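Local coordinates for GTP-binding nuclear protein GSP1 (Encephalitozoon cuniculi, PDB 4DJT), which binds guanine nucleotides as a Ran-family small GTPase and probably drives nucleocytoplasmic transport, serving protein import into the nucleus and RNA export, at residues A[88-94]-A[120-126]. Sequence-based numbering, arbitrary orientation.
Sequences AILFFDV and IVVCANK. Unlike the reference sequence in segment 88-94: L90 (reference Phe). With GDP (guanosine-5'-diphosphate), chain C.
K126 meets D93 through a chain that runs extended beyond CG (chi2 -161°, chi3 -171°), while D93 turns CG anti to its own backbone N (chi1 179°), so that ammonium and carboxylate converge where the two strands end. NZ of K126 forms a salt bridge with OD2 of D93 at 2.8 Å, coming from above the carboxylate plane. The same NZ donates to the carbonyl of G21 and, weakly, to O4' of GDP, while the lysine CG lies 3.6 Å from C6 of the guanine; OD1 of D93 is held by T95. N125 sits beside the base, its OD1 taking the amide of A156 and its ND2 reaching the carbonyl of V22, which ties the strand end to two nucleotide-binding loops.

Behind this site, strands 88-93 and 120-125 run parallel, bridged by alternating backbone bonds such as the nearly straight one from N of L90 to O of V121 (2.8 Å). V94 N to N125 O continues the pairing past the first strand. On one face, SG of C123 lies 3.6 Å from CG2 of I89 and makes an oblique sulfur-aromatic contact with the F91 ring, 4.8 Å from its centroid. On the other, F92 swings its ring across toward the neighbouring strand, bringing CZ to 3.5 Å from CB of A124, whose methyl also meets CG1 of V94 at 3.6 Å. L90 packs there against helix 103-114. These are adjacent parallel strands of the Ras-like P-loop GTPase fold, with strand 87-93 between 11-17 and 120-125, and N125, K126 and D128 form its guanine-recognising NKxD motif.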
# COMPACT_ATOMS: atom_id res chain seq x y z
N ALA A 88 3.00 -6.04 -0.93
CA ALA A 88 1.77 -5.39 -0.49
C ALA A 88 2.11 -4.37 0.58
O ALA A 88 3.09 -4.54 1.35
CB ALA A 88 0.75 -6.41 0.03
N ILE A 89 1.31 -3.31 0.64
CA ILE A 89 1.32 -2.37 1.72
C ILE A 89 -0.04 -2.49 2.37
O ILE A 89 -1.06 -2.31 1.72
CB ILE A 89 1.58 -0.89 1.28
CG1 ILE A 89 2.89 -0.79 0.51
CG2 ILE A 89 1.64 0.04 2.50
CD1 ILE A 89 3.16 0.58 -0.13
N LEU A 90 -0.04 -2.90 3.63
CA LEU A 90 -1.27 -3.24 4.34
C LEU A 90 -1.50 -2.21 5.42
O LEU A 90 -0.64 -1.98 6.27
CB LEU A 90 -1.15 -4.67 4.93
CG LEU A 90 -2.27 -5.12 5.88
CD1 LEU A 90 -3.63 -5.14 5.19
CD2 LEU A 90 -1.93 -6.50 6.45
N PHE A 91 -2.64 -1.51 5.34
CA PHE A 91 -2.91 -0.39 6.23
C PHE A 91 -3.95 -0.77 7.25
O PHE A 91 -4.87 -1.55 6.96
CB PHE A 91 -3.51 0.77 5.45
CG PHE A 91 -2.60 1.33 4.40
CD1 PHE A 91 -1.95 2.51 4.61
CD2 PHE A 91 -2.47 0.70 3.18
CE1 PHE A 91 -1.09 3.04 3.63
CE2 PHE A 91 -1.63 1.21 2.20
CZ PHE A 91 -0.95 2.39 2.43
N PHE A 92 -3.85 -0.15 8.42
CA PHE A 92 -5.00 -0.03 9.29
C PHE A 92 -5.11 1.40 9.80
O PHE A 92 -4.22 2.21 9.64
CB PHE A 92 -4.93 -1.06 10.44
CG PHE A 92 -3.85 -0.79 11.45
CD1 PHE A 92 -2.52 -1.10 11.17
CD2 PHE A 92 -4.16 -0.26 12.69
CE1 PHE A 92 -1.53 -0.83 12.07
CE2 PHE A 92 -3.16 -0.01 13.62
CZ PHE A 92 -1.84 -0.28 13.30
N ASP A 93 -6.25 1.68 10.42
CA ASP A 93 -6.57 2.95 11.02
C ASP A 93 -6.35 2.78 12.52
O ASP A 93 -7.02 1.95 13.17
CB ASP A 93 -8.03 3.23 10.71
CG ASP A 93 -8.55 4.54 11.31
OD1 ASP A 93 -7.94 5.10 12.24
OD2 ASP A 93 -9.64 4.97 10.84
N VAL A 94 -5.40 3.55 13.08
CA VAL A 94 -5.03 3.40 14.48
C VAL A 94 -6.16 3.79 15.43
O VAL A 94 -6.07 3.53 16.64
CB VAL A 94 -3.80 4.27 14.86
CG1 VAL A 94 -2.57 3.82 14.12
CG2 VAL A 94 -4.07 5.75 14.63
N ILE A 120 5.30 -7.97 2.86
CA ILE A 120 4.16 -7.20 3.26
C ILE A 120 4.62 -6.14 4.26
O ILE A 120 5.26 -6.47 5.24
CB ILE A 120 3.08 -8.08 3.92
CG1 ILE A 120 2.66 -9.24 3.01
CG2 ILE A 120 1.88 -7.26 4.30
CD1 ILE A 120 1.56 -10.11 3.61
N VAL A 121 4.35 -4.86 3.98
CA VAL A 121 4.73 -3.77 4.87
C VAL A 121 3.46 -3.34 5.53
O VAL A 121 2.43 -3.19 4.85
CB VAL A 121 5.34 -2.60 4.08
CG1 VAL A 121 5.46 -1.37 4.94
CG2 VAL A 121 6.71 -3.01 3.50
N VAL A 122 3.50 -3.18 6.85
CA VAL A 122 2.32 -2.79 7.61
C VAL A 122 2.43 -1.33 7.98
O VAL A 122 3.45 -0.91 8.51
CB VAL A 122 2.11 -3.66 8.88
CG1 VAL A 122 0.95 -3.12 9.72
CG2 VAL A 122 1.84 -5.10 8.47
N CYS A 123 1.38 -0.57 7.67
CA CYS A 123 1.30 0.86 8.00
C CYS A 123 0.15 1.18 8.94
O CYS A 123 -1.00 0.94 8.63
CB CYS A 123 1.12 1.73 6.74
SG CYS A 123 2.53 1.62 5.62
N ALA A 124 0.51 1.71 10.10
CA ALA A 124 -0.39 2.33 11.02
C ALA A 124 -0.72 3.73 10.52
O ALA A 124 0.10 4.65 10.66
CB ALA A 124 0.27 2.40 12.40
N ASN A 125 -1.92 3.91 9.97
CA ASN A 125 -2.29 5.19 9.39
C ASN A 125 -3.17 6.05 10.32
O ASN A 125 -3.83 5.53 11.24
CB ASN A 125 -2.97 4.97 8.03
CG ASN A 125 -3.20 6.27 7.28
OD1 ASN A 125 -2.31 7.13 7.25
ND2 ASN A 125 -4.38 6.39 6.58
N LYS A 126 -3.17 7.35 10.06
CA LYS A 126 -4.00 8.34 10.77
C LYS A 126 -3.41 8.61 12.14
O LYS A 126 -4.15 9.00 13.07
CB LYS A 126 -5.44 7.87 10.91
CG LYS A 126 -6.11 7.53 9.59
CD LYS A 126 -7.60 7.52 9.70
CE LYS A 126 -8.28 6.97 8.47
NZ LYS A 126 -9.75 6.76 8.65
PB GDP C . -9.67 3.78 1.87
O1B GDP C . -9.18 4.04 0.44
O2B GDP C . -8.77 2.88 2.70
O3B GDP C . -11.16 3.45 1.91
O3A GDP C . -9.65 5.18 2.68
PA GDP C . -9.70 6.67 2.12
O1A GDP C . -8.36 7.13 1.57
O2A GDP C . -10.92 6.79 1.25
O5' GDP C . -9.91 7.56 3.41
C5' GDP C . -11.02 7.26 4.28
C4' GDP C . -11.26 8.47 5.16
O4' GDP C . -10.18 8.61 6.05
C3' GDP C . -11.31 9.75 4.37
O3' GDP C . -12.23 10.62 5.00
C2' GDP C . -9.95 10.36 4.50
O2' GDP C . -9.92 11.80 4.46
C1' GDP C . -9.55 9.85 5.87
N9 GDP C . -8.10 9.66 5.96
C8 GDP C . -7.30 8.91 5.18
N7 GDP C . -6.01 9.03 5.60
C5 GDP C . -6.01 9.80 6.68
C6 GDP C . -5.00 10.31 7.63
O6 GDP C . -3.78 10.02 7.53
N1 GDP C . -5.44 11.11 8.62
C2 GDP C . -6.76 11.45 8.76
N2 GDP C . -7.14 12.25 9.76
N3 GDP C . -7.72 11.02 7.93
C4 GDP C . -7.39 10.21 6.90